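Bradyzoite pseudokinase 1 (Toxoplasma gondii, PDB 6M7Z) is a divergent kinase lacking the glycine-rich loop that regulates membrane ultrastructure of the parasitophorous vacuole. Local coordinates at residues 176-184 / 306-314. Residues are numbered along the deposited sequence; the frame is centred on the assembly and turned at random.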
# COMPACT_ATOMS: atom_id res chain seq x y z
N SER A 176 3.50 -2.25 -3.67
CA SER A 176 3.24 -2.23 -5.11
C SER A 176 4.20 -1.26 -5.81
O SER A 176 4.81 -0.39 -5.19
CB SER A 176 1.80 -1.94 -5.40
OG SER A 176 1.46 -0.60 -5.09
N VAL A 177 4.34 -1.45 -7.12
CA VAL A 177 5.27 -0.69 -7.92
C VAL A 177 4.44 0.26 -8.78
O VAL A 177 3.63 -0.19 -9.58
CB VAL A 177 6.14 -1.61 -8.79
CG1 VAL A 177 7.13 -0.80 -9.62
CG2 VAL A 177 6.86 -2.67 -7.96
N LEU A 178 4.64 1.57 -8.60
CA LEU A 178 3.91 2.56 -9.38
C LEU A 178 4.50 2.62 -10.78
O LEU A 178 5.61 2.12 -11.03
CB LEU A 178 3.97 3.93 -8.68
CG LEU A 178 3.30 3.99 -7.30
CD1 LEU A 178 3.37 5.40 -6.73
CD2 LEU A 178 1.86 3.52 -7.37
N PRO A 179 3.77 3.17 -11.78
CA PRO A 179 4.31 3.30 -13.14
C PRO A 179 5.69 3.98 -13.20
O PRO A 179 6.53 3.54 -13.99
CB PRO A 179 3.24 4.09 -13.87
CG PRO A 179 1.97 3.70 -13.15
CD PRO A 179 2.38 3.62 -11.69
N ASP A 180 5.97 4.97 -12.34
CA ASP A 180 7.28 5.63 -12.40
C ASP A 180 8.38 4.77 -11.73
O ASP A 180 9.55 5.18 -11.72
CB ASP A 180 7.22 7.06 -11.86
CG ASP A 180 6.98 7.17 -10.37
OD1 ASP A 180 6.90 6.10 -9.69
OD2 ASP A 180 6.88 8.34 -9.90
N GLY A 181 8.02 3.62 -11.15
CA GLY A 181 8.98 2.67 -10.56
C GLY A 181 9.16 2.83 -9.05
O GLY A 181 9.92 2.05 -8.44
N THR A 182 8.50 3.82 -8.44
CA THR A 182 8.47 3.98 -6.98
C THR A 182 7.77 2.76 -6.37
O THR A 182 6.74 2.32 -6.89
CB THR A 182 7.71 5.24 -6.55
OG1 THR A 182 8.15 6.35 -7.33
CG2 THR A 182 7.90 5.58 -5.09
N VAL A 183 8.34 2.21 -5.29
CA VAL A 183 7.71 1.13 -4.54
C VAL A 183 7.08 1.73 -3.29
O VAL A 183 7.77 2.37 -2.51
CB VAL A 183 8.73 0.03 -4.19
CG1 VAL A 183 8.14 -1.03 -3.28
CG2 VAL A 183 9.31 -0.60 -5.44
N VAL A 184 5.78 1.49 -3.11
CA VAL A 184 4.97 2.13 -2.07
C VAL A 184 4.24 1.07 -1.23
O VAL A 184 3.96 -0.01 -1.71
CB VAL A 184 3.97 3.15 -2.66
CG1 VAL A 184 4.71 4.24 -3.43
CG2 VAL A 184 2.91 2.47 -3.52
N GLU A 306 12.61 9.93 0.40
CA GLU A 306 12.10 10.97 -0.50
C GLU A 306 11.48 10.34 -1.74
O GLU A 306 10.83 11.03 -2.53
CB GLU A 306 13.20 11.95 -0.92
CG GLU A 306 13.63 12.94 0.17
CD GLU A 306 12.55 13.48 1.09
OE1 GLU A 306 12.73 13.40 2.33
OE2 GLU A 306 11.52 13.99 0.58
N GLY A 307 11.71 9.03 -1.94
CA GLY A 307 11.00 8.26 -2.95
C GLY A 307 11.76 8.18 -4.26
O GLY A 307 11.14 8.02 -5.33
N LYS A 308 13.09 8.22 -4.17
CA LYS A 308 13.97 8.29 -5.33
C LYS A 308 14.54 6.91 -5.67
O LYS A 308 15.12 6.75 -6.74
CB LYS A 308 15.06 9.34 -5.10
CG LYS A 308 14.61 10.75 -5.47
CD LYS A 308 15.32 11.88 -4.75
CE LYS A 308 14.56 13.18 -4.89
NZ LYS A 308 15.00 14.19 -3.90
N ALA A 309 14.35 5.92 -4.78
CA ALA A 309 14.82 4.57 -5.05
C ALA A 309 14.00 3.94 -6.18
O ALA A 309 12.81 4.20 -6.33
CB ALA A 309 14.78 3.72 -3.80
N ARG A 310 14.68 3.12 -6.99
CA ARG A 310 14.08 2.40 -8.10
C ARG A 310 14.67 0.99 -8.08
O ARG A 310 15.50 0.63 -8.91
CB ARG A 310 14.34 3.15 -9.41
CG ARG A 310 13.69 4.52 -9.50
CD ARG A 310 12.18 4.45 -9.60
NE ARG A 310 11.55 5.75 -9.79
CZ ARG A 310 11.35 6.65 -8.83
NH1 ARG A 310 11.73 6.39 -7.59
NH2 ARG A 310 10.77 7.80 -9.12
N PRO A 311 14.23 0.14 -7.12
CA PRO A 311 14.81 -1.19 -6.95
C PRO A 311 14.66 -2.12 -8.16
O PRO A 311 15.39 -3.12 -8.25
CB PRO A 311 14.02 -1.81 -5.78
CG PRO A 311 13.27 -0.65 -5.13
CD PRO A 311 13.12 0.40 -6.20
N PHE A 312 13.72 -1.81 -9.07
CA PHE A 312 13.37 -2.67 -10.20
C PHE A 312 13.92 -2.14 -11.54
O PHE A 312 13.65 -2.75 -12.56
CB PHE A 312 11.85 -2.84 -10.30
CG PHE A 312 11.24 -3.69 -9.21
CD1 PHE A 312 11.27 -5.07 -9.29
CD2 PHE A 312 10.64 -3.11 -8.10
CE1 PHE A 312 10.73 -5.85 -8.28
CE2 PHE A 312 10.11 -3.89 -7.09
CZ PHE A 312 10.15 -5.25 -7.19
N ARG A 313 14.74 -1.07 -11.52
CA ARG A 313 15.53 -0.66 -12.71
C ARG A 313 16.81 -1.51 -12.79
O ARG A 313 17.36 -1.88 -11.77
CB ARG A 313 15.89 0.83 -12.62
CG ARG A 313 15.13 1.71 -13.60
CD ARG A 313 15.38 3.19 -13.34
NE ARG A 313 15.02 4.05 -14.46
CZ ARG A 313 14.72 5.35 -14.36
NH1 ARG A 313 14.56 5.91 -13.17
NH2 ARG A 313 14.58 6.08 -15.45
N TYR A 314 17.28 -1.80 -14.02
CA TYR A 314 18.70 -2.18 -14.24
C TYR A 314 19.34 -1.17 -15.19
O TYR A 314 20.03 -0.25 -14.77
CB TYR A 314 18.85 -3.58 -14.84
CG TYR A 314 18.05 -3.82 -16.09
CD1 TYR A 314 18.32 -3.15 -17.27
CD2 TYR A 314 17.00 -4.74 -16.10
CE1 TYR A 314 17.59 -3.37 -18.43
CE2 TYR A 314 16.25 -4.97 -17.24
CZ TYR A 314 16.54 -4.28 -18.41
OH TYR A 314 15.80 -4.52 -19.53
O HOH W 1 11.91 0.32 -9.30
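Arg310 lays its side chain across the turn that joins strands 175-177 and 183-185. From CB the chain runs to CG and there bends (chi2 -69°), which carries CD against the backbone of Gly181, 3.5 Å from its C atom. NE comes next and gives a short but weak hydrogen bond to Asp180 O, 2.8 Å away, with the N-H pointing well off the oxygen (126°). CZ passes beneath Thr182 OG1, which stands over one face of the guanidinium, displaced toward its rim. At the tip the two nitrogens part. NH1 turns back to its own segment and, in the guanidinium plane, donates to Gly307 O at 2.8 Å and to Ala309 O at 2.7 Å, two bonds that hold the flat group in place; NH2 lies 3.5 Å from Thr182 OG1 at an angle too poor for a hydrogen bond, and Asp180 OD2, well out of the guanidinium plane, probably adds only charge attraction.

The turn links the two strands of the beta hairpin that follows the catalytic-loop region in the C-lobe of the protein kinase fold, here met by the tail that leaves helix 301-306 through a Schellman motif at Gly307. Asp180 closes an Asx turn within it: OD1 accepts from both Thr182 N and Thr182 OG1 on the same face of the carboxylate.

Farther along the tail the contact becomes apolar. Val177 CG2 approaches Phe312 CE2 obliquely at 3.6 Å, while Val183 CG2 meets the ring at its edge and also touches Pro311 CG. Pro311 additionally rests on Asn152 of helix 146-161. Beside the ring edge, one water bridges Gly181 O and Phe312 N, 2.8 Å from each.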